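PDB 3QZB: putative superoxide reductase from Thermotoga maritima, which probably reduces superoxide to hydrogen peroxide at an iron centre, using electrons delivered by reduced rubredoxin. Local coordinates for residues 49-54 with 123-128; 70-75 with 137-142; 81-86 with 111-116. One frame throughout, in Å; residues are numbered along the deposited sequence. Where two conformers were deposited one is given.

Contact 1. Residues 49-54 with 123-128. With FE (Fe (III) ion), chain B.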
ATOM      1  N   VAL A  49       4.084 -10.366 -13.426  1.00  6.37           N
ATOM      2  CA  VAL A  49       2.708  -9.992 -13.803  1.00  5.49           C
ATOM      3  C   VAL A  49       2.793  -8.657 -14.564  1.00  5.89           C
ATOM      4  O   VAL A  49       3.474  -7.739 -14.136  1.00  6.42           O
ATOM      5  CB  VAL A  49       1.774  -9.855 -12.610  1.00  6.21           C
ATOM      6  CG1 VAL A  49       0.356  -9.635 -13.092  1.00  7.35           C
ATOM      7  CG2 VAL A  49       1.855 -11.068 -11.681  1.00  8.70           C
ATOM      8  N   THR A  50       2.127  -8.623 -15.721  1.00  6.30           N
ATOM      9  CA  THR A  50       2.175  -7.467 -16.625  1.00  6.60           C
ATOM     10  C   THR A  50       0.784  -7.114 -17.103  1.00  7.05           C
ATOM     11  O   THR A  50       0.041  -7.964 -17.553  1.00  8.90           O
ATOM     12  CB  THR A  50       3.037  -7.808 -17.854  1.00  7.82           C
ATOM     13  OG1 THR A  50       4.313  -8.328 -17.428  1.00 10.52           O
ATOM     14  CG2 THR A  50       3.250  -6.599 -18.753  1.00 10.98           C
ATOM     15  N   VAL A  51       0.424  -5.841 -16.997  1.00  6.69           N
ATOM     16  CA  VAL A  51      -0.804  -5.331 -17.676  1.00  6.31           C
ATOM     17  C   VAL A  51      -0.297  -4.620 -18.948  1.00  6.61           C
ATOM     18  O   VAL A  51       0.674  -3.914 -18.939  1.00  7.67           O
ATOM     19  CB  VAL A  51      -1.581  -4.373 -16.758  1.00  7.07           C
ATOM     20  CG1 VAL A  51      -2.780  -3.756 -17.486  1.00  8.24           C
ATOM     21  CG2 VAL A  51      -2.057  -5.116 -15.492  1.00  9.40           C
ATOM     22  N   GLY A  52      -1.033  -4.848 -20.023  1.00 10.74           N
ATOM     23  CA  GLY A  52      -0.745  -4.203 -21.292  1.00 11.41           C
ATOM     24  C   GLY A  52       0.294  -5.017 -21.967  1.00 14.17           C
ATOM     25  O   GLY A  52       1.086  -4.463 -22.684  1.00 18.08           O
ATOM     26  N   LYS A  53       0.280  -6.330 -21.697  1.00 15.65           N
ATOM     27  CA  LYS A  53       1.273  -7.281 -22.136  1.00 17.23           C
ATOM     28  C   LYS A  53       1.417  -7.374 -23.667  1.00 17.32           C
ATOM     29  O   LYS A  53       2.505  -7.235 -24.217  1.00 19.73           O
ATOM     30  CB  LYS A  53       0.957  -8.661 -21.544  1.00 19.38           C
ATOM     31  CG  LYS A  53       1.837  -9.776 -21.985  1.00 26.48           C
ATOM     32  CD  LYS A  53       3.256  -9.613 -21.494  1.00 27.03           C
ATOM     33  CE  LYS A  53       4.061 -10.896 -21.813  1.00 36.48           C
ATOM     34  NZ  LYS A  53       5.525 -10.703 -21.691  1.00 40.70           N
ATOM     35  N   GLU A  54       0.297  -7.609 -24.318  0.50 12.44           N
ATOM     36  CA  GLU A  54       0.202  -7.692 -25.760  0.50 11.39           C
ATOM     37  C   GLU A  54      -0.386  -6.438 -26.348  0.50 11.76           C
ATOM     38  O   GLU A  54       0.097  -5.970 -27.368  0.50 15.49           O
ATOM     39  CB  GLU A  54      -0.664  -8.868 -26.090  0.50 16.42           C
ATOM     40  CG  GLU A  54       0.088 -10.172 -26.037  0.50 22.50           C
ATOM     41  CD  GLU A  54       0.557 -10.633 -27.391  0.50 26.32           C
ATOM     42  OE1 GLU A  54       1.271  -9.866 -28.070  0.50 32.32           O
ATOM     43  OE2 GLU A  54       0.198 -11.751 -27.794  0.50 26.61           O
ATOM     44  N   ALA A 123      -3.894 -13.044  -9.924  1.00  6.39           N
ATOM     45  CA  ALA A 123      -3.466 -11.662 -10.118  1.00  5.77           C
ATOM     46  C   ALA A 123      -4.724 -10.774 -10.209  1.00  6.47           C
ATOM     47  O   ALA A 123      -5.693 -11.125 -10.901  1.00  7.56           O
ATOM     48  CB  ALA A 123      -2.652 -11.528 -11.404  1.00  7.46           C
ATOM     49  N   LEU A 124      -4.654  -9.657  -9.498  1.00  5.78           N
ATOM     50  CA  LEU A 124      -5.717  -8.634  -9.524  1.00  5.50           C
ATOM     51  C   LEU A 124      -5.038  -7.321  -9.850  1.00  5.97           C
ATOM     52  O   LEU A 124      -4.052  -6.934  -9.228  1.00  6.37           O
ATOM     53  CB  LEU A 124      -6.373  -8.557  -8.169  1.00  6.10           C
ATOM     54  CG  LEU A 124      -7.592  -7.615  -8.022  1.00  5.45           C
ATOM     55  CD1 LEU A 124      -8.769  -8.120  -8.728  1.00  7.09           C
ATOM     56  CD2 LEU A 124      -7.881  -7.355  -6.542  1.00  7.39           C
ATOM     57  N   SER A 125      -5.582  -6.583 -10.829  1.00  5.52           N
ATOM     58  CA  SER A 125      -5.021  -5.283 -11.173  1.00  6.31           C
ATOM     59  C   SER A 125      -6.095  -4.220 -11.219  1.00  5.50           C
ATOM     60  O   SER A 125      -7.295  -4.551 -11.369  1.00  6.05           O
ATOM     61  CB  SER A 125      -4.261  -5.356 -12.494  1.00  6.63           C
ATOM     62  OG  SER A 125      -5.094  -5.776 -13.530  1.00  7.76           O
ATOM     63  N   TYR A 126      -5.689  -2.973 -11.114  1.00  5.38           N
ATOM     64  CA  TYR A 126      -6.600  -1.847 -10.993  1.00  4.85           C
ATOM     65  C   TYR A 126      -6.121  -0.708 -11.882  1.00  4.85           C
ATOM     66  O   TYR A 126      -5.004  -0.238 -11.754  1.00  5.47           O
ATOM     67  CB  TYR A 126      -6.647  -1.375  -9.518  1.00  4.95           C
ATOM     68  CG  TYR A 126      -7.571  -0.205  -9.301  1.00  5.38           C
ATOM     69  CD1 TYR A 126      -8.933  -0.302  -9.533  1.00  5.75           C
ATOM     70  CD2 TYR A 126      -7.073   0.996  -8.913  1.00  6.24           C
ATOM     71  CE1 TYR A 126      -9.753   0.813  -9.401  1.00  5.94           C
ATOM     72  CE2 TYR A 126      -7.883   2.131  -8.765  1.00  5.98           C
ATOM     73  CZ  TYR A 126      -9.213   2.014  -9.030  1.00  5.63           C
ATOM     74  OH  TYR A 126     -10.060   3.122  -8.953  1.00  6.63           O
ATOM     75  N   CYS A 127      -7.040  -0.259 -12.755  1.00  5.90           N
ATOM     76  CA  CYS A 127      -6.883   0.944 -13.574  1.00  5.24           C
ATOM     77  C   CYS A 127      -7.615   2.068 -12.894  1.00  6.25           C
ATOM     78  O   CYS A 127      -8.659   1.879 -12.281  1.00  6.29           O
ATOM     79  CB  CYS A 127      -7.461   0.656 -14.958  1.00  6.04           C
ATOM     80  SG  CYS A 127      -7.430   2.172 -15.987  1.00  6.12           S
ATOM     81  N   ASN A 128      -7.039   3.255 -12.953  1.00  5.42           N
ATOM     82  CA  ASN A 128      -7.664   4.417 -12.282  1.00  5.89           C
ATOM     83  C   ASN A 128      -9.033   4.805 -12.858  1.00  6.55           C
ATOM     84  O   ASN A 128      -9.800   5.463 -12.152  1.00  7.39           O
ATOM     85  CB  ASN A 128      -6.742   5.619 -12.200  1.00  5.84           C
ATOM     86  CG  ASN A 128      -6.575   6.343 -13.506  1.00  6.20           C
ATOM     87  OD1 ASN A 128      -6.626   5.743 -14.584  1.00  6.98           O
ATOM     88  ND2 ASN A 128      -6.325   7.657 -13.431  1.00  8.34           N
TER
HETATM   89 FE    FE B 132      -7.532   1.690 -18.267  1.00  5.79          FE
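C127 SG binds the iron at 2.3 Å, two residues along the strand from S125, whose CB and OG both meet V51 CG2. H29, H57, H63 and H130 of the same chain complete the site, giving the four-histidine, one-cysteine iron of superoxide reductases. H130 binds through ND1, the other three through NE2. SG stands anti to the backbone N (chi1 175°), on the carbonyl side, and from there meets the iron. The two segments meet through small side chains: a valine methyl on a serine, and a valine methyl on an alanine. The CG2 methyl of V51 lies equally close to S125 CB and OG, 3.7 Å from each; OG sits between the backbone N and the carbonyl carbon (chi1 59°). Two residues earlier on both strands, V49 CG1 touches A123 CB at 3.9 Å. All four residues are buried. V51 also lies close to H29 and H57, so this packing borders the metal site. P31 touches both V49 and S125, and I65 touches both V51 and C127. The contact joins the two sheets of the immunoglobulin-like sandwich. Strand 44-51 lies between 31-34 and 103-115 in one sheet. Strand 119-127 faces it from the other, between 65-74 and 131-141.

Contact 2. Residues 70-75 with 137-142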
ATOM      1  N   VAL A  70      -1.080  -9.860  -5.931  1.00  6.33           N
ATOM      2  CA  VAL A  70      -1.036 -11.284  -6.191  1.00  6.44           C
ATOM      3  C   VAL A  70      -1.501 -11.998  -4.923  1.00  5.54           C
ATOM      4  O   VAL A  70      -1.116 -11.639  -3.826  1.00  5.67           O
ATOM      5  CB  VAL A  70       0.351 -11.724  -6.573  1.00  6.79           C
ATOM      6  CG1 VAL A  70       0.475 -13.278  -6.708  1.00  7.32           C
ATOM      7  CG2 VAL A  70       0.814 -11.033  -7.887  1.00  8.38           C
ATOM      8  N   PHE A  71      -2.364 -12.982  -5.113  1.00  5.82           N
ATOM      9  CA  PHE A  71      -2.806 -13.884  -4.069  1.00  5.96           C
ATOM     10  C   PHE A  71      -2.335 -15.311  -4.407  1.00  6.43           C
ATOM     11  O   PHE A  71      -2.229 -15.683  -5.576  1.00  7.38           O
ATOM     12  CB  PHE A  71      -4.330 -13.883  -3.927  1.00  6.96           C
ATOM     13  CG  PHE A  71      -4.866 -12.563  -3.380  1.00  6.35           C
ATOM     14  CD1 PHE A  71      -4.991 -12.364  -2.011  1.00  6.60           C
ATOM     15  CD2 PHE A  71      -5.280 -11.559  -4.249  1.00  7.88           C
ATOM     16  CE1 PHE A  71      -5.448 -11.187  -1.514  1.00  7.40           C
ATOM     17  CE2 PHE A  71      -5.784 -10.340  -3.752  1.00  7.36           C
ATOM     18  CZ  PHE A  71      -5.882 -10.177  -2.388  1.00  7.50           C
ATOM     19  N   PHE A  72      -2.164 -16.089  -3.350  1.00  6.26           N
ATOM     20  CA  PHE A  72      -1.924 -17.518  -3.475  1.00  6.18           C
ATOM     21  C   PHE A  72      -3.042 -18.254  -2.740  1.00  6.42           C
ATOM     22  O   PHE A  72      -3.319 -17.964  -1.575  1.00  6.82           O
ATOM     23  CB  PHE A  72      -0.575 -17.909  -2.910  1.00  6.66           C
ATOM     24  CG  PHE A  72      -0.230 -19.350  -3.105  1.00  7.14           C
ATOM     25  CD1 PHE A  72      -0.003 -19.865  -4.368  1.00  8.39           C
ATOM     26  CD2 PHE A  72      -0.168 -20.246  -2.045  1.00  7.04           C
ATOM     27  CE1 PHE A  72       0.305 -21.204  -4.574  1.00  8.19           C
ATOM     28  CE2 PHE A  72       0.126 -21.563  -2.261  1.00  7.80           C
ATOM     29  CZ  PHE A  72       0.381 -22.040  -3.514  1.00  9.27           C
ATOM     30  N   GLN A  73      -3.641 -19.224  -3.430  1.00  6.86           N
ATOM     31  CA  GLN A  73      -4.727 -20.049  -2.897  1.00  6.30           C
ATOM     32  C   GLN A  73      -4.195 -21.482  -2.768  1.00  6.36           C
ATOM     33  O   GLN A  73      -4.071 -22.153  -3.801  1.00  7.60           O
ATOM     34  CB  GLN A  73      -5.946 -19.990  -3.812  1.00  6.91           C
ATOM     35  CG  GLN A  73      -7.260 -20.285  -3.121  1.00  6.88           C
ATOM     36  CD  GLN A  73      -7.336 -21.696  -2.632  1.00  7.49           C
ATOM     37  OE1 GLN A  73      -7.310 -22.628  -3.445  1.00  8.48           O
ATOM     38  NE2 GLN A  73      -7.444 -21.882  -1.337  1.00  7.89           N
ATOM     39  N   PRO A  74      -3.878 -21.963  -1.562  1.00  6.59           N
ATOM     40  CA  PRO A  74      -3.335 -23.319  -1.462  1.00  6.90           C
ATOM     41  C   PRO A  74      -4.441 -24.349  -1.674  1.00  6.81           C
ATOM     42  O   PRO A  74      -5.516 -24.226  -1.065  1.00  7.58           O
ATOM     43  CB  PRO A  74      -2.773 -23.383  -0.047  1.00  7.74           C
ATOM     44  CG  PRO A  74      -2.712 -21.957   0.447  1.00  7.50           C
ATOM     45  CD  PRO A  74      -3.831 -21.270  -0.270  1.00  6.89           C
ATOM     46  N   ASP A  75      -4.161 -25.392  -2.447  1.00  7.85           N
ATOM     47  CA  ASP A  75      -5.148 -26.412  -2.664  1.00  8.41           C
ATOM     48  C   ASP A  75      -5.629 -26.965  -1.348  1.00  9.42           C
ATOM     49  O   ASP A  75      -4.814 -27.264  -0.459  1.00 10.46           O
ATOM     50  CB  ASP A  75      -4.577 -27.568  -3.493  1.00  9.52           C
ATOM     51  CG  ASP A  75      -4.152 -27.222  -4.871  1.00 11.40           C
ATOM     52  OD1 ASP A  75      -4.516 -26.146  -5.379  1.00 11.49           O
ATOM     53  OD2 ASP A  75      -3.404 -28.082  -5.480  1.00 14.73           O
ATOM     54  N   GLN A 137      -3.682 -18.840 -12.437  1.00  8.17           N
ATOM     55  CA  GLN A 137      -2.865 -19.926 -13.008  1.00 11.06           C
ATOM     56  C   GLN A 137      -2.535 -20.902 -11.877  1.00  9.18           C
ATOM     57  O   GLN A 137      -2.058 -20.494 -10.834  1.00  9.34           O
ATOM     58  CB  GLN A 137      -1.515 -19.327 -13.582  1.00 13.29           C
ATOM     59  CG  GLN A 137      -0.652 -20.176 -14.300  1.00 19.28           C
ATOM     60  CD  GLN A 137       0.251 -19.361 -15.042  1.00 18.30           C
ATOM     61  OE1 GLN A 137      -0.182 -18.479 -15.830  1.00 19.69           O
ATOM     62  NE2 GLN A 137       1.484 -19.598 -14.837  1.00 15.35           N
ATOM     63  N   LYS A 138      -2.694 -22.199 -12.154  1.00  9.52           N
ATOM     64  CA  LYS A 138      -2.254 -23.227 -11.225  1.00  9.40           C
ATOM     65  C   LYS A 138      -0.730 -23.311 -11.154  1.00  8.89           C
ATOM     66  O   LYS A 138      -0.058 -23.108 -12.167  1.00  8.95           O
ATOM     67  CB  LYS A 138      -2.776 -24.565 -11.699  1.00 11.00           C
ATOM     68  CG  LYS A 138      -2.774 -25.696 -10.699  1.00 14.52           C
ATOM     69  CD  LYS A 138      -3.959 -25.505  -9.704  1.00 16.79           C
ATOM     70  CE  LYS A 138      -3.981 -26.534  -8.561  1.00 18.27           C
ATOM     71  NZ  LYS A 138      -2.649 -26.616  -7.831  1.00 14.81           N
ATOM     72  N   ILE A 139      -0.206 -23.671  -9.983  1.00  8.04           N
ATOM     73  CA  ILE A 139       1.223 -24.003  -9.821  1.00  8.14           C
ATOM     74  C   ILE A 139       1.285 -25.267  -8.963  1.00  8.38           C
ATOM     75  O   ILE A 139       0.627 -25.389  -7.928  1.00  9.97           O
ATOM     76  CB  ILE A 139       2.065 -22.833  -9.293  1.00  7.84           C
ATOM     77  CG1 ILE A 139       3.557 -23.161  -9.338  1.00  8.68           C
ATOM     78  CG2 ILE A 139       1.535 -22.378  -7.921  1.00 10.59           C
ATOM     79  CD1 ILE A 139       4.451 -21.923  -9.211  1.00  9.59           C
ATOM     80  N   THR A 140       2.113 -26.202  -9.433  1.00  8.10           N
ATOM     81  CA  THR A 140       2.294 -27.480  -8.724  1.00  7.68           C
ATOM     82  C   THR A 140       3.636 -27.399  -7.993  1.00  7.98           C
ATOM     83  O   THR A 140       4.662 -26.970  -8.559  1.00  9.02           O
ATOM     84  CB  THR A 140       2.317 -28.623  -9.729  1.00 10.01           C
ATOM     85  OG1 THR A 140       1.042 -28.683 -10.385  1.00 11.45           O
ATOM     86  CG2 THR A 140       2.591 -29.956  -9.050  1.00 11.76           C
ATOM     87  N   VAL A 141       3.656 -27.813  -6.730  1.00  7.62           N
ATOM     88  CA  VAL A 141       4.844 -27.803  -5.906  1.00  7.46           C
ATOM     89  C   VAL A 141       5.140 -29.254  -5.530  1.00  7.80           C
ATOM     90  O   VAL A 141       4.246 -29.988  -5.091  1.00  8.57           O
ATOM     91  CB  VAL A 141       4.622 -26.950  -4.645  1.00  7.59           C
ATOM     92  CG1 VAL A 141       5.861 -26.952  -3.778  1.00  9.64           C
ATOM     93  CG2 VAL A 141       4.218 -25.504  -5.066  1.00  9.56           C
ATOM     94  N   GLU A 142       6.370 -29.667  -5.667  1.00  7.60           N
ATOM     95  CA  GLU A 142       6.809 -30.996  -5.241  1.00  7.29           C
ATOM     96  C   GLU A 142       6.475 -31.221  -3.786  1.00  9.01           C
ATOM     97  O   GLU A 142       6.549 -30.316  -2.952  1.00  9.64           O
ATOM     98  CB  GLU A 142       8.300 -31.177  -5.456  1.00  8.54           C
ATOM     99  CG  GLU A 142       8.710 -31.296  -6.902  1.00  8.46           C
ATOM    100  CD  GLU A 142      10.142 -31.594  -7.178  1.00 11.22           C
ATOM    101  OE1 GLU A 142      10.963 -31.534  -6.246  1.00  9.97           O
ATOM    102  OE2 GLU A 142      10.454 -31.818  -8.366  1.00 14.85           O
TER
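D75 and K138 form a salt bridge at the edge of the immunoglobulin-like beta-sandwich, and F72 meets I139 inside it. The two strands, 65-74 and 131-141, belong to one sheet. Strand 119-127 runs between them, so side chains span the gap. K138 NZ reaches D75 OD2 at 2.9 Å, on the syn side of that oxygen. A second, weak bond runs from NZ to D75 OD1 at 3.1 Å. The two side chains come from opposite directions. The lysine chain bends at chi2 (77°) and chi4 (52°), which carries NZ over to the aspartate. NZ also donates to G119 O, so the ammonium group is held by both the carboxylate and a backbone carbonyl. With an alanine here in place of D75 both carboxylate oxygens go, and the K138 ammonium would probably be left without its charged partner, held by G119 O and freer to turn.

Deeper in, I139 CG2 touches the edge of the F72 ring, near its plane, at CE1 (3.8 Å). The two side chains cross at about a right angle. L115 touches both residues, and V103 of the fourth subunit also packs on F72. Farther out, D75 packs on S118, whose OG is hydrogen-bonded to the backbone N of V141.

Contact 3. Residues 81-86 with 111-116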
ATOM      1  N   TYR A  81      -4.122 -15.903   0.371  1.00  5.53           N
ATOM      2  CA  TYR A  81      -3.079 -15.212   1.047  1.00  5.47           C
ATOM      3  C   TYR A  81      -2.519 -14.173   0.113  1.00  6.09           C
ATOM      4  O   TYR A  81      -2.202 -14.477  -1.037  1.00  6.69           O
ATOM      5  CB  TYR A  81      -1.970 -16.168   1.561  1.00  7.03           C
ATOM      6  CG  TYR A  81      -2.571 -17.247   2.431  1.00  6.81           C
ATOM      7  CD1 TYR A  81      -2.768 -17.057   3.763  1.00 10.08           C
ATOM      8  CD2 TYR A  81      -3.134 -18.360   1.859  1.00  8.25           C
ATOM      9  CE1 TYR A  81      -3.439 -18.018   4.535  1.00 11.64           C
ATOM     10  CE2 TYR A  81      -3.773 -19.293   2.617  1.00  6.94           C
ATOM     11  CZ  TYR A  81      -3.913 -19.129   3.966  1.00  8.96           C
ATOM     12  OH  TYR A  81      -4.593 -20.063   4.739  1.00  9.97           O
ATOM     13  N   GLU A  82      -2.413 -12.932   0.591  1.00  5.70           N
ATOM     14  CA  GLU A  82      -1.878 -11.849  -0.225  1.00  4.87           C
ATOM     15  C   GLU A  82      -0.362 -12.017  -0.300  1.00  4.74           C
ATOM     16  O   GLU A  82       0.356 -11.841   0.678  1.00  6.75           O
ATOM     17  CB  GLU A  82      -2.236 -10.481   0.372  1.00  5.66           C
ATOM     18  CG  GLU A  82      -1.923  -9.320  -0.599  1.00  4.94           C
ATOM     19  CD  GLU A  82      -2.335  -7.978  -0.058  1.00  5.68           C
ATOM     20  OE1 GLU A  82      -1.816  -7.608   1.029  1.00  5.41           O
ATOM     21  OE2 GLU A  82      -3.151  -7.284  -0.731  1.00  6.12           O
ATOM     22  N   VAL A  83       0.115 -12.405  -1.457  1.00  5.38           N
ATOM     23  CA  VAL A  83       1.551 -12.480  -1.726  1.00  5.60           C
ATOM     24  C   VAL A  83       2.195 -11.092  -1.679  1.00  5.11           C
ATOM     25  O   VAL A  83       3.249 -10.897  -1.118  1.00  5.65           O
ATOM     26  CB  VAL A  83       1.798 -13.171  -3.082  1.00  5.62           C
ATOM     27  CG1 VAL A  83       3.216 -12.994  -3.607  1.00  7.24           C
ATOM     28  CG2 VAL A  83       1.419 -14.652  -2.984  1.00  7.30           C
ATOM     29  N   GLY A  84       1.497 -10.095  -2.258  1.00  4.86           N
ATOM     30  CA  GLY A  84       2.015  -8.753  -2.271  1.00  5.21           C
ATOM     31  C   GLY A  84       1.070  -7.819  -3.010  1.00  4.28           C
ATOM     32  O   GLY A  84       0.206  -8.262  -3.703  1.00  5.00           O
ATOM     33  N   ARG A  85       1.309  -6.519  -2.781  1.00  5.02           N
ATOM     34  CA  ARG A  85       0.667  -5.445  -3.540  1.00  4.95           C
ATOM     35  C   ARG A  85       1.800  -4.617  -4.092  1.00  4.58           C
ATOM     36  O   ARG A  85       2.742  -4.241  -3.352  1.00  5.10           O
ATOM     37  CB  ARG A  85      -0.256  -4.600  -2.654  1.00  5.16           C
ATOM     38  CG  ARG A  85      -0.859  -3.380  -3.406  1.00  4.88           C
ATOM     39  CD  ARG A  85      -1.806  -2.639  -2.517  1.00  5.29           C
ATOM     40  NE  ARG A  85      -2.169  -1.296  -2.969  1.00  5.45           N
ATOM     41  CZ  ARG A  85      -3.422  -0.863  -3.189  1.00  4.95           C
ATOM     42  NH1 ARG A  85      -4.460  -1.691  -3.361  1.00  5.09           N
ATOM     43  NH2 ARG A  85      -3.631   0.450  -3.293  1.00  4.98           N
ATOM     44  N   TYR A  86       1.728  -4.327  -5.394  1.00  5.13           N
ATOM     45  CA  TYR A  86       2.827  -3.691  -6.133  1.00  4.81           C
ATOM     46  C   TYR A  86       2.246  -2.458  -6.840  1.00  4.92           C
ATOM     47  O   TYR A  86       1.432  -2.597  -7.766  1.00  5.38           O
ATOM     48  CB  TYR A  86       3.413  -4.710  -7.141  1.00  5.57           C
ATOM     49  CG  TYR A  86       3.686  -6.071  -6.514  1.00  5.13           C
ATOM     50  CD1 TYR A  86       4.828  -6.267  -5.724  1.00  5.56           C
ATOM     51  CD2 TYR A  86       2.763  -7.087  -6.605  1.00  5.19           C
ATOM     52  CE1 TYR A  86       5.038  -7.507  -5.044  1.00  6.02           C
ATOM     53  CE2 TYR A  86       2.988  -8.298  -5.950  1.00  5.68           C
ATOM     54  CZ  TYR A  86       4.084  -8.507  -5.177  1.00  6.16           C
ATOM     55  OH  TYR A  86       4.234  -9.733  -4.558  1.00  6.94           O
ATOM     56  N   THR A 111       7.954 -10.535  -8.699  1.00  6.42           N
ATOM     57  CA  THR A 111       7.992 -10.887  -7.275  1.00  6.85           C
ATOM     58  C   THR A 111       8.471 -12.333  -7.155  1.00  6.00           C
ATOM     59  O   THR A 111       8.409 -13.112  -8.113  1.00  7.82           O
ATOM     60  CB  THR A 111       6.603 -10.652  -6.656  1.00  6.06           C
ATOM     61  OG1 THR A 111       6.626 -10.770  -5.236  1.00  6.03           O
ATOM     62  CG2 THR A 111       5.546 -11.557  -7.154  1.00  7.30           C
ATOM     63  N   VAL A 112       9.068 -12.623  -6.001  1.00  6.23           N
ATOM     64  CA  VAL A 112       9.701 -13.908  -5.774  1.00  6.51           C
ATOM     65  C   VAL A 112       9.042 -14.525  -4.526  1.00  6.18           C
ATOM     66  O   VAL A 112       8.938 -13.874  -3.493  1.00  6.54           O
ATOM     67  CB  VAL A 112      11.198 -13.757  -5.550  1.00  7.36           C
ATOM     68  CG1 VAL A 112      11.834 -15.113  -5.224  1.00  9.61           C
ATOM     69  CG2 VAL A 112      11.859 -13.125  -6.753  1.00 10.73           C
ATOM     70  N   VAL A 113       8.599 -15.754  -4.680  1.00  6.43           N
ATOM     71  CA  VAL A 113       7.945 -16.485  -3.570  1.00  6.15           C
ATOM     72  C   VAL A 113       8.665 -17.823  -3.349  1.00  6.52           C
ATOM     73  O   VAL A 113       9.410 -18.299  -4.193  1.00  6.97           O
ATOM     74  CB  VAL A 113       6.465 -16.773  -3.839  1.00  7.20           C
ATOM     75  CG1 VAL A 113       5.674 -15.453  -3.913  1.00  8.69           C
ATOM     76  CG2 VAL A 113       6.225 -17.616  -5.081  1.00  7.94           C
ATOM     77  N   LYS A 114       8.467 -18.352  -2.149  1.00  6.40           N
ATOM     78  CA  LYS A 114       8.826 -19.737  -1.826  1.00  6.35           C
ATOM     79  C   LYS A 114       7.531 -20.416  -1.431  1.00  6.46           C
ATOM     80  O   LYS A 114       6.842 -19.947  -0.521  1.00  8.10           O
ATOM     81  CB  LYS A 114       9.831 -19.777  -0.709  1.00  8.05           C
ATOM     82  CG  LYS A 114      11.176 -19.217  -1.017  1.00  9.13           C
ATOM     83  CD  LYS A 114      12.069 -19.247   0.179  1.00 12.10           C
ATOM     84  CE  LYS A 114      13.489 -18.801  -0.048  1.00 16.37           C
ATOM     85  NZ  LYS A 114      14.298 -19.065   1.192  1.00 18.29           N
ATOM     86  N   LEU A 115       7.191 -21.500  -2.129  1.00  8.03           N
ATOM     87  CA  LEU A 115       5.956 -22.223  -1.898  1.00  7.24           C
ATOM     88  C   LEU A 115       6.246 -23.608  -1.324  1.00  8.61           C
ATOM     89  O   LEU A 115       7.187 -24.279  -1.744  1.00  9.73           O
ATOM     90  CB  LEU A 115       5.138 -22.418  -3.180  1.00  7.66           C
ATOM     91  CG  LEU A 115       4.798 -21.153  -3.939  1.00  7.49           C
ATOM     92  CD1 LEU A 115       4.220 -21.490  -5.286  1.00  9.51           C
ATOM     93  CD2 LEU A 115       3.925 -20.234  -3.117  1.00  9.25           C
ATOM     94  N   ASN A 116       5.406 -24.066  -0.408  1.00  9.88           N
ATOM     95  CA  ASN A 116       5.584 -25.432   0.026  1.00 11.05           C
ATOM     96  C   ASN A 116       4.425 -26.329  -0.127  1.00  9.41           C
ATOM     97  O   ASN A 116       4.526 -27.510   0.222  1.00 10.91           O
ATOM     98  CB  ASN A 116       6.233 -25.475   1.376  1.00 12.45           C
ATOM     99  CG  ASN A 116       5.366 -24.873   2.384  1.00 11.51           C
ATOM    100  OD1 ASN A 116       4.376 -25.465   2.782  1.00 14.58           O
ATOM    101  ND2 ASN A 116       5.713 -23.679   2.819  1.00 12.63           N
TER
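Strands 81-86 and 111-115 run antiparallel, their axes 8.5 Å apart at the closest and 165° between their directions. V83 and V113 are the nearest pair, with CA atoms 7.8 Å apart. That spacing is too wide for backbone pairing, so the contact is made by side chains. Y86 OH donates a hydrogen bond of 2.7 Å to T111 OG1. The two side chains cross at about a right angle, and the threonine oxygen lies oblique to the tyrosine ring. OG1 stands anti to the backbone N of T111 (chi1 -171°), where it can receive the phenol. T111 CG2 also comes to 3.4 Å from Y86 OH, so the phenol oxygen packs against the methyl as well. Both polar groups are buried, and this bond pairs them. G84 CA lies 3.3 Å from Y86 OH, and a side-chain carbon on G84 would collide with that hydroxyl.

V83 and G84 both face V70, which makes a classic beta bulge in strand 81-87. This strand belongs to one sheet of the immunoglobulin-like sandwich and 103-115 to the other. V83 CG1 meets V113 CG1 at 3.5 Å, a tight carbon contact. These two side chains cross at about a right angle, methyl to methyl. F72 packs on V83, and I47 lies against V113. The segment 112-115 pairs antiparallel with a strand of the fourth subunit, so its sheet runs on across the interface. OG1 of that subunit's T105 is hydrogen-bonded to V83 O, and the same threonine packs on T111.

In the fold
Along the chain the segments come as 49-54, 70-75, 81-86, 111-116, 123-128 and 137-142. Contacts 1 and 2 therefore interleave, and contact 3 falls within the span of each. Contacts 1 and 3 both bridge the two sheets, with centres about 17 Å apart. Strands 44-51 and 103-115 are neighbours in one sheet, and 119-127 and 81-87 belong to the other. Contact 2 lies within that other sheet, its centre about 10 Å from contact 3 and about 19 Å from contact 1. V49 packs on V70, whose O probably hydrogen-bonds to V83 N. Contact 1 carries C127, one of the five iron ligands. Contacts 2 and 3 lie away from the iron and reach the fourth subunit.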